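Local coordinates for protein CytC3 (Streptomyces, PDB 3GJA) that is a nonheme iron halogenase of the phytanoyl-CoA dioxygenase (PhyH) family, a beta-barrel enzyme of biosynthesis that probably chlorinates its substrate, at residues K108-E113 against G247-Y252; T148-F153 against D251-F256. One frame throughout, in Å; residues are numbered along the deposited sequence.

Interaction 1: residues K108-E113 against G247-Y252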
loop_
_atom_site.group_PDB
_atom_site.type_symbol
_atom_site.label_atom_id
_atom_site.label_comp_id
_atom_site.label_asym_id
_atom_site.label_seq_id
_atom_site.Cartn_x
_atom_site.Cartn_y
_atom_site.Cartn_z
ATOM N N LYS A 108 -6.100 -11.402 8.575
ATOM C CA LYS A 108 -6.467 -11.351 9.980
ATOM C C LYS A 108 -7.381 -12.540 10.209
ATOM O O LYS A 108 -8.361 -12.726 9.492
ATOM C CB LYS A 108 -7.179 -10.040 10.330
ATOM C CG LYS A 108 -7.199 -9.782 11.825
ATOM C CD LYS A 108 -7.165 -8.304 12.122
ATOM C CE LYS A 108 -6.911 -8.041 13.592
ATOM N NZ LYS A 108 -6.819 -6.574 13.840
ATOM N N TYR A 109 -7.044 -13.350 11.202
ATOM C CA TYR A 109 -7.808 -14.551 11.491
ATOM C C TYR A 109 -8.326 -14.547 12.917
ATOM O O TYR A 109 -7.834 -13.799 13.768
ATOM C CB TYR A 109 -6.918 -15.776 11.264
ATOM C CG TYR A 109 -6.358 -15.843 9.858
ATOM C CD1 TYR A 109 -7.197 -16.099 8.776
ATOM C CD2 TYR A 109 -4.999 -15.615 9.603
ATOM C CE1 TYR A 109 -6.711 -16.128 7.465
ATOM C CE2 TYR A 109 -4.497 -15.642 8.294
ATOM C CZ TYR A 109 -5.366 -15.899 7.229
ATOM O OH TYR A 109 -4.921 -15.925 5.923
ATOM N N GLN A 110 -9.315 -15.397 13.165
ATOM C CA GLN A 110 -9.931 -15.526 14.478
ATOM C C GLN A 110 -8.845 -15.719 15.536
ATOM O O GLN A 110 -7.929 -16.518 15.365
ATOM C CB GLN A 110 -10.908 -16.709 14.455
ATOM C CG GLN A 110 -11.749 -16.908 15.709
ATOM C CD GLN A 110 -10.989 -17.611 16.810
ATOM O OE1 GLN A 110 -10.201 -18.523 16.550
ATOM N NE2 GLN A 110 -11.232 -17.204 18.053
ATOM N N GLY A 111 -8.933 -14.950 16.616
ATOM C CA GLY A 111 -7.951 -15.057 17.676
ATOM C C GLY A 111 -6.934 -13.934 17.654
ATOM O O GLY A 111 -6.368 -13.597 18.691
ATOM N N ASP A 112 -6.688 -13.356 16.483
ATOM C CA ASP A 112 -5.725 -12.270 16.379
ATOM C C ASP A 112 -6.185 -11.129 17.267
ATOM O O ASP A 112 -7.362 -10.779 17.296
ATOM C CB ASP A 112 -5.583 -11.784 14.926
ATOM C CG ASP A 112 -4.857 -12.794 14.031
ATOM O OD1 ASP A 112 -4.399 -13.842 14.547
ATOM O OD2 ASP A 112 -4.739 -12.543 12.809
ATOM N N GLU A 113 -5.250 -10.564 18.014
ATOM C CA GLU A 113 -5.568 -9.464 18.902
ATOM C C GLU A 113 -5.520 -8.177 18.102
ATOM O O GLU A 113 -5.008 -8.152 16.981
ATOM C CB GLU A 113 -4.559 -9.413 20.053
ATOM C CG GLU A 113 -4.650 -10.604 20.991
ATOM C CD GLU A 113 -3.527 -10.631 22.006
ATOM O OE1 GLU A 113 -2.361 -10.834 21.599
ATOM O OE2 GLU A 113 -3.807 -10.445 23.210
ATOM N N GLY A 247 -14.627 -13.046 15.457
ATOM C CA GLY A 247 -15.628 -13.732 14.647
ATOM C C GLY A 247 -15.415 -15.227 14.518
ATOM O O GLY A 247 -14.786 -15.841 15.369
ATOM N N SER A 248 -15.938 -15.830 13.458
ATOM C CA SER A 248 -15.766 -17.269 13.278
ATOM C C SER A 248 -14.406 -17.577 12.661
ATOM O O SER A 248 -13.791 -16.709 12.039
ATOM C CB SER A 248 -16.874 -17.839 12.391
ATOM O OG SER A 248 -16.701 -17.420 11.052
ATOM N N LYS A 249 -13.945 -18.812 12.835
ATOM C CA LYS A 249 -12.655 -19.229 12.303
ATOM C C LYS A 249 -12.599 -19.279 10.775
ATOM O O LYS A 249 -11.515 -19.248 10.195
ATOM C CB LYS A 249 -12.265 -20.593 12.880
ATOM C CG LYS A 249 -11.990 -20.559 14.372
ATOM C CD LYS A 249 -11.733 -21.951 14.919
ATOM C CE LYS A 249 -11.507 -21.920 16.425
ATOM N NZ LYS A 249 -10.234 -21.230 16.759
ATOM N N THR A 250 -13.755 -19.362 10.123
ATOM C CA THR A 250 -13.781 -19.400 8.665
ATOM C C THR A 250 -13.906 -17.992 8.095
ATOM O O THR A 250 -13.811 -17.791 6.885
ATOM C CB THR A 250 -14.959 -20.229 8.149
ATOM O OG1 THR A 250 -16.175 -19.706 8.696
ATOM C CG2 THR A 250 -14.803 -21.697 8.552
ATOM N N ASP A 251 -14.118 -17.018 8.971
ATOM C CA ASP A 251 -14.273 -15.636 8.532
ATOM C C ASP A 251 -12.955 -14.876 8.598
ATOM O O ASP A 251 -12.693 -14.152 9.547
ATOM C CB ASP A 251 -15.345 -14.936 9.386
ATOM C CG ASP A 251 -15.444 -13.439 9.106
ATOM O OD1 ASP A 251 -15.123 -13.018 7.975
ATOM O OD2 ASP A 251 -15.861 -12.685 10.017
ATOM N N TYR A 252 -12.117 -15.044 7.587
ATOM C CA TYR A 252 -10.841 -14.345 7.577
ATOM C C TYR A 252 -10.986 -13.026 6.842
ATOM O O TYR A 252 -11.797 -12.892 5.928
ATOM C CB TYR A 252 -9.762 -15.174 6.886
ATOM C CG TYR A 252 -9.936 -15.256 5.391
ATOM C CD1 TYR A 252 -10.758 -16.224 4.817
ATOM C CD2 TYR A 252 -9.301 -14.342 4.549
ATOM C CE1 TYR A 252 -10.945 -16.284 3.437
ATOM C CE2 TYR A 252 -9.481 -14.390 3.166
ATOM C CZ TYR A 252 -10.303 -15.362 2.617
ATOM O OH TYR A 252 -10.482 -15.413 1.258
HETATM O O HOH W 1 -14.042 -15.756 17.959
HETATM O O HOH W 2 -10.717 -16.722 10.932
#
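Q110 and K249 meet where two surface turns of the cupin-type beta barrel face each other: a type II turn, Y109 to D112, which follows strand 98-108, and a type I turn, S248 to D251, which leads into strand 253-262. The two side chains slant across one another. Q110 leaves with CG anti to its backbone N, then bends at chi2, laying CG 3.2 Å from the carbonyl O of G247 and bringing OE1 against the lysine. K249 runs out extended and turns at its last torsion (chi4 -68°), so that NZ donates to Q110 OE1 at 2.7 Å, approaching 43° out of the amide carbonyl plane. The amide's other end is used as well: NE2 of Q110 donates to a water that in turn donates to G247 O. Without the amide, with an alanine here, K249 NZ would probably lose this acceptor, its tail free to swing, and the water on G247 O its Q110 donor. A second water takes the backbone N-H of Q110 and donates to S248 O, with a weak bond to K249 O, joining the two turns at main-chain level. Further along, Y109 and Y252 lie side by side and point the same way; CE1 of Y109 rests 3.2 Å from CB of Y252. The hydroxyl of Y252 is paired with W41 on helix 34-49. D112 braces its own turn from within: OD2 of D112 takes the backbone N-H of Y109 at 2.9 Å, along a nearly straight N-H...O line (175°) that descends from above the carboxylate plane.

Interaction 2: residues T148-F153 against D251-F256; sequences TVWTAF and DYRMGF. With ACT (acetate ion), chain E.
T151 and F256 form an antiparallel hydrogen-bonded pair, joined by T151 N to F256 O at 2.9 Å and F256 N to T151 O at 2.8 Å, in the main sheet of the cupin-type beta barrel, where the N-to-C directions of strand segments 148-152 and 253-256 differ by 145°. A152 and G255 make the next, non-hydrogen-bonded pair, and beyond the strand end F153 N reaches M254 O. On the face carrying T151 and F256, F153 turns its ring over the neighbouring strand. Its CZ lies 3.3 Å from CB of F256, which sits over the F153 ring face as a CH-pi contact; the two rings, 24° from parallel, are slid apart and barely overlap. F105 and H80 pack around this pair. The other face belongs to W150. With CG anti to the backbone N (chi1 -155°), the indole is carried over G255, whose CA makes a CH-pi contact over the six-membered ring, 3.8 Å from its centroid. A CB on G255 would run into CZ2 of W150. R253 crosses the indole at about a right angle, and CZ2 of W150 meets one face of the guanidinium at 3.5 Å from NH1, while R253 NH1 and NH2 are held by the carbonyls of F106 and G161. A water bridges V149 O, F256 O and T151 OG1, the last also paired with H80. An acetate, probably from the crystallisation liquor, lies beside both groups, its O 3.6 Å from R253 NH1, consistent with the arginine that holds the 2-oxoglutarate carboxylate in relatives. At the indole edge, NE1 of W150 donates to acetate OXT at 2.6 Å.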
loop_
_atom_site.group_PDB
_atom_site.type_symbol
_atom_site.label_atom_id
_atom_site.label_comp_id
_atom_site.label_asym_id
_atom_site.label_seq_id
_atom_site.Cartn_x
_atom_site.Cartn_y
_atom_site.Cartn_z
ATOM N N THR A 148 -0.746 5.095 1.465
ATOM C CA THR A 148 -1.126 3.689 1.460
ATOM C C THR A 148 -2.582 3.541 1.042
ATOM O O THR A 148 -3.454 4.225 1.570
ATOM C CB THR A 148 -0.947 3.078 2.879
ATOM O OG1 THR A 148 0.401 3.286 3.317
ATOM C CG2 THR A 148 -1.258 1.586 2.885
ATOM N N VAL A 149 -2.834 2.666 0.077
ATOM C CA VAL A 149 -4.185 2.396 -0.393
ATOM C C VAL A 149 -4.484 0.962 0.043
ATOM O O VAL A 149 -3.949 0.007 -0.517
ATOM C CB VAL A 149 -4.286 2.510 -1.934
ATOM C CG1 VAL A 149 -5.720 2.253 -2.390
ATOM C CG2 VAL A 149 -3.835 3.886 -2.377
ATOM N N TRP A 150 -5.332 0.830 1.058
ATOM C CA TRP A 150 -5.702 -0.466 1.640
ATOM C C TRP A 150 -7.046 -0.945 1.075
ATOM O O TRP A 150 -8.102 -0.454 1.481
ATOM C CB TRP A 150 -5.822 -0.295 3.155
ATOM C CG TRP A 150 -5.620 -1.513 4.002
ATOM C CD1 TRP A 150 -4.479 -1.858 4.671
ATOM C CD2 TRP A 150 -6.620 -2.460 4.403
ATOM N NE1 TRP A 150 -4.708 -2.948 5.478
ATOM C CE2 TRP A 150 -6.013 -3.340 5.335
ATOM C CE3 TRP A 150 -7.971 -2.648 4.075
ATOM C CZ2 TRP A 150 -6.709 -4.390 5.942
ATOM C CZ3 TRP A 150 -8.669 -3.698 4.684
ATOM C CH2 TRP A 150 -8.036 -4.553 5.607
ATOM N N THR A 151 -7.003 -1.892 0.144
ATOM C CA THR A 151 -8.220 -2.427 -0.458
ATOM C C THR A 151 -8.676 -3.685 0.272
ATOM O O THR A 151 -7.877 -4.583 0.541
ATOM C CB THR A 151 -8.012 -2.791 -1.953
ATOM O OG1 THR A 151 -7.592 -1.631 -2.683
ATOM C CG2 THR A 151 -9.313 -3.308 -2.569
ATOM N N ALA A 152 -9.962 -3.750 0.588
ATOM C CA ALA A 152 -10.513 -4.916 1.263
ATOM C C ALA A 152 -10.854 -5.961 0.202
ATOM O O ALA A 152 -11.702 -5.725 -0.652
ATOM C CB ALA A 152 -11.763 -4.525 2.038
ATOM N N PHE A 153 -10.178 -7.106 0.242
ATOM C CA PHE A 153 -10.425 -8.173 -0.729
ATOM C C PHE A 153 -11.539 -9.052 -0.185
ATOM O O PHE A 153 -12.246 -9.740 -0.920
ATOM C CB PHE A 153 -9.153 -9.008 -0.941
ATOM C CG PHE A 153 -8.205 -8.436 -1.975
ATOM C CD1 PHE A 153 -8.406 -7.164 -2.507
ATOM C CD2 PHE A 153 -7.111 -9.173 -2.408
ATOM C CE1 PHE A 153 -7.536 -6.635 -3.455
ATOM C CE2 PHE A 153 -6.224 -8.650 -3.361
ATOM C CZ PHE A 153 -6.439 -7.384 -3.882
ATOM N N ASP A 251 -14.118 -17.018 8.971
ATOM C CA ASP A 251 -14.273 -15.636 8.532
ATOM C C ASP A 251 -12.955 -14.876 8.598
ATOM O O ASP A 251 -12.693 -14.152 9.547
ATOM C CB ASP A 251 -15.345 -14.936 9.386
ATOM C CG ASP A 251 -15.444 -13.439 9.106
ATOM O OD1 ASP A 251 -15.123 -13.018 7.975
ATOM O OD2 ASP A 251 -15.861 -12.685 10.017
ATOM N N TYR A 252 -12.117 -15.044 7.587
ATOM C CA TYR A 252 -10.841 -14.345 7.577
ATOM C C TYR A 252 -10.986 -13.026 6.842
ATOM O O TYR A 252 -11.797 -12.892 5.928
ATOM C CB TYR A 252 -9.762 -15.174 6.886
ATOM C CG TYR A 252 -9.936 -15.256 5.391
ATOM C CD1 TYR A 252 -10.758 -16.224 4.817
ATOM C CD2 TYR A 252 -9.301 -14.342 4.549
ATOM C CE1 TYR A 252 -10.945 -16.284 3.437
ATOM C CE2 TYR A 252 -9.481 -14.390 3.166
ATOM C CZ TYR A 252 -10.303 -15.362 2.617
ATOM O OH TYR A 252 -10.482 -15.413 1.258
ATOM N N ARG A 253 -10.203 -12.045 7.257
ATOM C CA ARG A 253 -10.233 -10.751 6.619
ATOM C C ARG A 253 -8.943 -10.604 5.826
ATOM O O ARG A 253 -7.857 -10.893 6.334
ATOM C CB ARG A 253 -10.351 -9.650 7.668
ATOM C CG ARG A 253 -10.129 -8.267 7.117
ATOM C CD ARG A 253 -8.672 -7.874 7.261
ATOM N NE ARG A 253 -8.453 -7.043 8.439
ATOM C CZ ARG A 253 -7.255 -6.645 8.857
ATOM N NH1 ARG A 253 -6.157 -7.010 8.202
ATOM N NH2 ARG A 253 -7.155 -5.847 9.911
ATOM N N MET A 254 -9.061 -10.177 4.574
ATOM C CA MET A 254 -7.883 -10.000 3.742
ATOM C C MET A 254 -7.819 -8.607 3.146
ATOM O O MET A 254 -8.714 -8.184 2.414
ATOM C CB MET A 254 -7.855 -11.031 2.613
ATOM C CG MET A 254 -6.566 -11.006 1.787
ATOM S SD MET A 254 -5.087 -11.344 2.788
ATOM C CE MET A 254 -5.295 -13.094 3.077
ATOM N N GLY A 255 -6.752 -7.895 3.476
ATOM C CA GLY A 255 -6.561 -6.563 2.942
ATOM C C GLY A 255 -5.342 -6.563 2.035
ATOM O O GLY A 255 -4.353 -7.243 2.311
ATOM N N PHE A 256 -5.417 -5.826 0.935
ATOM C CA PHE A 256 -4.296 -5.736 0.012
ATOM C C PHE A 256 -3.878 -4.274 -0.014
ATOM O O PHE A 256 -4.654 -3.412 -0.415
ATOM C CB PHE A 256 -4.702 -6.192 -1.394
ATOM C CG PHE A 256 -3.618 -5.995 -2.423
ATOM C CD1 PHE A 256 -2.405 -6.671 -2.307
ATOM C CD2 PHE A 256 -3.786 -5.087 -3.463
ATOM C CE1 PHE A 256 -1.362 -6.442 -3.216
ATOM C CE2 PHE A 256 -2.755 -4.845 -4.379
ATOM C CZ PHE A 256 -1.537 -5.528 -4.252
HETATM C C ACT E . -3.053 -3.539 8.758
HETATM O O ACT E . -3.675 -4.621 9.268
HETATM O OXT ACT E . -3.216 -3.244 7.605
HETATM C CH3 ACT E . -2.150 -2.698 9.627
HETATM O O HOH W 3 -4.787 -1.626 -2.430
#

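Both interactions involve the start of strand 253-262 or the loop before it, and share D251 and Y252, but at different depths. Interaction 1 lies at the surface, its centre about 22 Å from the centre of the chain, and joins loops through a side-chain polar pair and two waters. Interaction 2, its centre about 10 Å from that of the chain, has all its touching residues buried and relies on backbone pairing, CH-pi contacts and aromatic packing. Interaction 2 pairs 253-262 with 147-152 on one side; interaction 1 ties the loop leading into 253-262 to the turn leaving 98-108, its neighbour on the other. The contacts themselves touch, K108 N lying 2.9 Å from R253 O in a probable hydrogen bond.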